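Local coordinates for glideosome-associated protein 50 (PDB 3TGH) that probably anchors the gliding and invasion motor of the malaria parasite in its inner membrane complex, using a purple acid phosphatase fold, at residues 124-129 and 324-330; 156-160 and 195-199. All coordinates share one frame; numbering follows the deposited sequence. Where two conformers were deposited one is given.

In the fold
Both contacts reach the same seven-stranded mixed sheet of the metallophosphoesterase fold, and they adjoin where Tyr128 pairs with Phe156 through backbone bonds and stacked rings. The centre of contact 1 is about 15 Å from the centre of the chain, where the run after helix 317-321 lies against the start of the outermost strand 128-136; it is partly buried, held by hydrogen bonds from Thr330 to Asn125, a proline-valine patch and a histidine. Contact 2, its centre about 7 Å from that of the chain, is buried and joins the parallel neighbours 148-156 and 192-196 at their C-terminal ends. There apolar pairs give way to two ordered waters and an aspartate beside a metal-binding histidine.

Contact 1: residues 124-129 and 324-330; sequences PNYWYH and LPNVELT
Asn125 and Thr330 make the strongest polar link of this contact. The amide oxygen OD1 of Asn125 accepts two bonds, from Thr330 N at 3.0 Å and from Thr330 OG1 at 2.9 Å. Both donors come from the same face of the amide; the backbone N-H sits 43° out of the carbonyl plane and its bond is bent. With CG anti to its backbone N (chi1 -173°), the asparagine reaches across to the threonine, while its ND2 turns back to Trp127 O at 3.1 Å, on a lone pair of that carbonyl. An asparagine suits the place because one flat group accepts from 324-330 and donates within 124-129; the two ends together fix its rotation. ND2 also lies over the centre of one face of the Trp127 indole, whose NE1 is bonded to Asp178 of helix 169-189. A water links Tyr126 OH to Thr330 O; this water lies in the plane of the Tyr126 ring, at its edge. The segment 324-330, which has no regular secondary structure, lies along the entry to strand 128-136, an outermost strand of one of the two mixed sheets of this calcineurin-like fold. Beyond the polar cluster, Val327 divides its branches: CG1 packs on Pro124 CB at 3.7 Å and on Tyr128 CB, while CG2 lies 3.6 Å from His129 CE1. A small branched residue can thus fill the angle between a proline and an imidazole. Over one face of His129 sits Leu324 CD2, 4.2 Å from the ring centroid in a CH-pi contact, and at the ring edge Pro325 O lies 3.4 Å from His129 CE1. His129 ND1 is hydrogen-bonded to Gln182 NE2 of helix 169-189.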
# COMPACT_ATOMS: atom_id res chain seq x y z
N PRO A 124 10.65 5.39 4.93
CA PRO A 124 11.44 6.52 5.45
C PRO A 124 10.77 7.28 6.61
O PRO A 124 11.44 7.98 7.37
CB PRO A 124 11.62 7.42 4.22
CG PRO A 124 10.48 7.08 3.34
CD PRO A 124 10.16 5.63 3.57
N ASN A 125 9.45 7.11 6.72
CA ASN A 125 8.65 7.65 7.80
C ASN A 125 7.36 6.83 7.83
O ASN A 125 7.10 6.05 6.91
CB ASN A 125 8.36 9.14 7.59
CG ASN A 125 7.66 9.78 8.79
OD1 ASN A 125 7.99 9.49 9.94
ND2 ASN A 125 6.69 10.65 8.53
N TYR A 126 6.56 7.01 8.88
CA TYR A 126 5.29 6.28 9.02
C TYR A 126 4.31 6.66 7.90
O TYR A 126 3.45 5.86 7.55
CB TYR A 126 4.70 6.53 10.41
CG TYR A 126 5.62 6.08 11.52
CD1 TYR A 126 5.88 4.72 11.72
CD2 TYR A 126 6.28 7.00 12.33
CE1 TYR A 126 6.75 4.30 12.72
CE2 TYR A 126 7.16 6.58 13.34
CZ TYR A 126 7.38 5.22 13.52
OH TYR A 126 8.24 4.78 14.50
N TRP A 127 4.45 7.87 7.36
CA TRP A 127 3.74 8.32 6.18
C TRP A 127 4.74 9.01 5.25
O TRP A 127 5.68 9.67 5.72
CB TRP A 127 2.58 9.27 6.53
CG TRP A 127 3.01 10.57 7.16
CD1 TRP A 127 3.20 11.76 6.53
CD2 TRP A 127 3.31 10.78 8.54
NE1 TRP A 127 3.60 12.71 7.45
CE2 TRP A 127 3.68 12.13 8.68
CE3 TRP A 127 3.30 9.95 9.67
CZ2 TRP A 127 4.05 12.67 9.92
CZ3 TRP A 127 3.67 10.49 10.89
CH2 TRP A 127 4.04 11.84 11.01
N TYR A 128 4.54 8.87 3.95
CA TYR A 128 5.48 9.40 2.95
C TYR A 128 4.88 9.30 1.55
O TYR A 128 3.71 8.97 1.38
CB TYR A 128 6.85 8.67 3.04
CG TYR A 128 6.81 7.18 2.74
CD1 TYR A 128 6.43 6.26 3.71
CD2 TYR A 128 7.19 6.69 1.48
CE1 TYR A 128 6.38 4.91 3.44
CE2 TYR A 128 7.16 5.33 1.20
CZ TYR A 128 6.74 4.44 2.18
OH TYR A 128 6.71 3.09 1.92
N HIS A 129 5.68 9.64 0.53
CA HIS A 129 5.21 9.58 -0.86
C HIS A 129 6.34 9.15 -1.76
O HIS A 129 7.51 9.24 -1.40
CB HIS A 129 4.70 10.95 -1.31
CG HIS A 129 5.65 12.06 -1.01
ND1 HIS A 129 5.54 12.85 0.11
CD2 HIS A 129 6.77 12.47 -1.66
CE1 HIS A 129 6.52 13.73 0.12
NE2 HIS A 129 7.28 13.52 -0.94
N LEU A 324 5.74 19.87 -1.80
CA LEU A 324 5.61 18.61 -1.07
C LEU A 324 6.23 18.74 0.32
O LEU A 324 7.21 19.47 0.50
CB LEU A 324 6.28 17.45 -1.82
CG LEU A 324 5.57 16.87 -3.04
CD1 LEU A 324 6.57 16.01 -3.83
CD2 LEU A 324 4.34 16.06 -2.65
N PRO A 325 5.66 18.04 1.31
CA PRO A 325 6.25 18.08 2.64
C PRO A 325 7.55 17.28 2.68
O PRO A 325 7.70 16.30 1.95
CB PRO A 325 5.19 17.41 3.52
CG PRO A 325 4.46 16.52 2.60
CD PRO A 325 4.44 17.21 1.27
N ASN A 326 8.49 17.72 3.52
CA ASN A 326 9.75 17.00 3.70
C ASN A 326 9.47 15.62 4.27
O ASN A 326 8.59 15.46 5.13
CB ASN A 326 10.70 17.77 4.61
CG ASN A 326 11.19 19.06 3.98
OD1 ASN A 326 10.73 19.45 2.91
ND2 ASN A 326 12.14 19.73 4.64
N VAL A 327 10.19 14.61 3.79
CA VAL A 327 10.05 13.27 4.33
C VAL A 327 11.11 13.10 5.41
O VAL A 327 12.29 12.87 5.11
CB VAL A 327 10.17 12.18 3.24
CG1 VAL A 327 10.20 10.78 3.87
CG2 VAL A 327 9.00 12.30 2.28
N GLU A 328 10.70 13.26 6.66
CA GLU A 328 11.61 13.12 7.79
C GLU A 328 11.10 12.00 8.69
O GLU A 328 9.90 11.92 8.93
CB GLU A 328 11.68 14.42 8.60
CG GLU A 328 12.16 15.65 7.81
CD GLU A 328 13.66 15.67 7.56
OE1 GLU A 328 14.38 14.77 8.04
OE2 GLU A 328 14.13 16.61 6.87
N LEU A 329 12.01 11.16 9.17
CA LEU A 329 11.64 10.14 10.15
C LEU A 329 11.15 10.83 11.41
O LEU A 329 11.77 11.77 11.91
CB LEU A 329 12.81 9.19 10.47
CG LEU A 329 13.94 9.68 11.39
CD1 LEU A 329 13.58 9.48 12.86
CD2 LEU A 329 15.25 8.97 11.08
N THR A 330 10.01 10.38 11.92
CA THR A 330 9.42 10.96 13.12
C THR A 330 9.79 10.13 14.33
O THR A 330 9.60 8.92 14.33
CB THR A 330 7.89 10.96 13.02
OG1 THR A 330 7.50 11.61 11.81
CG2 THR A 330 7.28 11.68 14.22
O HOH W 1 9.70 6.58 15.94

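Contact 2: residues 156-160 and 195-199; sequences FIDTW and VVGDQ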
# COMPACT_ATOMS: atom_id res chain seq x y z
N PHE A 156 1.66 7.09 0.85
CA PHE A 156 1.64 6.07 1.89
C PHE A 156 1.20 6.69 3.20
O PHE A 156 1.80 7.66 3.67
CB PHE A 156 3.01 5.41 2.03
CG PHE A 156 3.46 4.70 0.78
CD1 PHE A 156 4.10 5.41 -0.24
CD2 PHE A 156 3.20 3.35 0.59
CE1 PHE A 156 4.50 4.76 -1.42
CE2 PHE A 156 3.58 2.70 -0.57
CZ PHE A 156 4.22 3.42 -1.59
N ILE A 157 0.14 6.14 3.79
CA ILE A 157 -0.43 6.69 5.02
C ILE A 157 -0.38 5.68 6.16
O ILE A 157 -0.37 4.47 5.93
CB ILE A 157 -1.90 7.17 4.82
CG1 ILE A 157 -2.82 6.04 4.36
CG2 ILE A 157 -1.96 8.30 3.81
CD1 ILE A 157 -4.31 6.46 4.29
N ASP A 158 -0.32 6.21 7.38
CA ASP A 158 -0.44 5.41 8.57
C ASP A 158 -1.82 5.68 9.15
O ASP A 158 -2.06 6.73 9.74
CB ASP A 158 0.63 5.74 9.60
CG ASP A 158 0.63 4.75 10.74
OD1 ASP A 158 -0.42 4.59 11.38
OD2 ASP A 158 1.66 4.09 10.96
N THR A 159 -2.72 4.72 8.97
CA THR A 159 -4.09 4.92 9.38
C THR A 159 -4.29 4.92 10.90
O THR A 159 -5.32 5.41 11.38
CB THR A 159 -5.05 3.92 8.71
OG1 THR A 159 -4.56 2.58 8.86
CG2 THR A 159 -5.20 4.23 7.22
N TRP A 160 -3.33 4.41 11.67
CA TRP A 160 -3.42 4.50 13.12
C TRP A 160 -3.02 5.89 13.60
O TRP A 160 -3.69 6.47 14.46
CB TRP A 160 -2.63 3.41 13.84
CG TRP A 160 -2.95 3.43 15.29
CD1 TRP A 160 -4.18 3.24 15.85
CD2 TRP A 160 -2.05 3.70 16.37
NE1 TRP A 160 -4.10 3.37 17.21
CE2 TRP A 160 -2.81 3.64 17.56
CE3 TRP A 160 -0.68 3.96 16.46
CZ2 TRP A 160 -2.25 3.86 18.82
CZ3 TRP A 160 -0.12 4.16 17.71
CH2 TRP A 160 -0.90 4.11 18.88
N VAL A 195 -3.12 5.49 -3.24
CA VAL A 195 -2.88 5.62 -1.81
C VAL A 195 -2.84 4.22 -1.19
O VAL A 195 -3.62 3.35 -1.58
CB VAL A 195 -3.96 6.50 -1.14
CG1 VAL A 195 -3.70 6.66 0.35
CG2 VAL A 195 -4.05 7.87 -1.83
N VAL A 196 -1.91 4.02 -0.26
CA VAL A 196 -1.67 2.72 0.37
C VAL A 196 -1.71 2.90 1.88
O VAL A 196 -1.04 3.79 2.42
CB VAL A 196 -0.27 2.17 -0.03
CG1 VAL A 196 0.02 0.85 0.68
CG2 VAL A 196 -0.18 2.01 -1.55
N GLY A 197 -2.49 2.07 2.58
CA GLY A 197 -2.61 2.16 4.03
C GLY A 197 -3.01 0.83 4.64
O GLY A 197 -3.09 -0.20 3.94
N ASP A 198 -3.27 0.85 5.94
CA ASP A 198 -3.66 -0.37 6.66
C ASP A 198 -5.20 -0.56 6.66
O ASP A 198 -5.72 -1.50 6.06
CB ASP A 198 -3.10 -0.34 8.09
CG ASP A 198 -3.63 -1.47 8.95
OD1 ASP A 198 -3.78 -2.60 8.44
OD2 ASP A 198 -3.86 -1.25 10.16
N GLN A 199 -5.90 0.35 7.32
CA GLN A 199 -7.35 0.24 7.52
C GLN A 199 -8.15 0.69 6.28
O GLN A 199 -7.99 1.82 5.81
CB GLN A 199 -7.76 1.06 8.75
CG GLN A 199 -9.25 1.17 8.98
CD GLN A 199 -9.91 -0.15 9.30
OE1 GLN A 199 -9.51 -0.84 10.24
NE2 GLN A 199 -10.95 -0.50 8.54
O HOH W 2 -1.27 2.36 7.49
O HOH W 3 -3.79 1.27 11.06
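The ring of Phe156 leans obliquely on Val196, its CD2 3.7 Å from Val196 CB, and the two side chains run side by side on the same side of the sheet. The CD2-CE2 side of the ring meets CB and the CG2 branch of this beta-branched neighbour; Tyr128 of the adjoining strand stacks on the same phenylalanine. Next to this pair the backbones form a parallel bridge: Ile157 N donates to Val196 O at 3.0 Å, an almost straight bond. Ile157 sends CD1 across Val195 CG1 at about a right angle. Its CG1, set between backbone N and carbonyl carbon (chi1 59°), lies against Gly197 CA, where having only hydrogen suits the close approach of the two backbones. These are the C-terminal ends of neighbouring parallel strands in the metallophosphoesterase fold, the edge at which this family places its metal site. Here the strands part and water enters. One molecule accepts from Thr159 N, donates to Ile157 O at 2.8 Å and accepts a weak bond from Asp198 N, spanning the two segments. Thr159 OG1 takes a nearly straight bond from Gln199 N at 3.0 Å, and a second water joins this hydroxyl to Asp198 OD2, each at 2.7 Å. The same carboxylate oxygen is bonded to ND1 of His233, a metal ligand, and to Thr82 N, consistent with a second-shell residue that positions the imidazole.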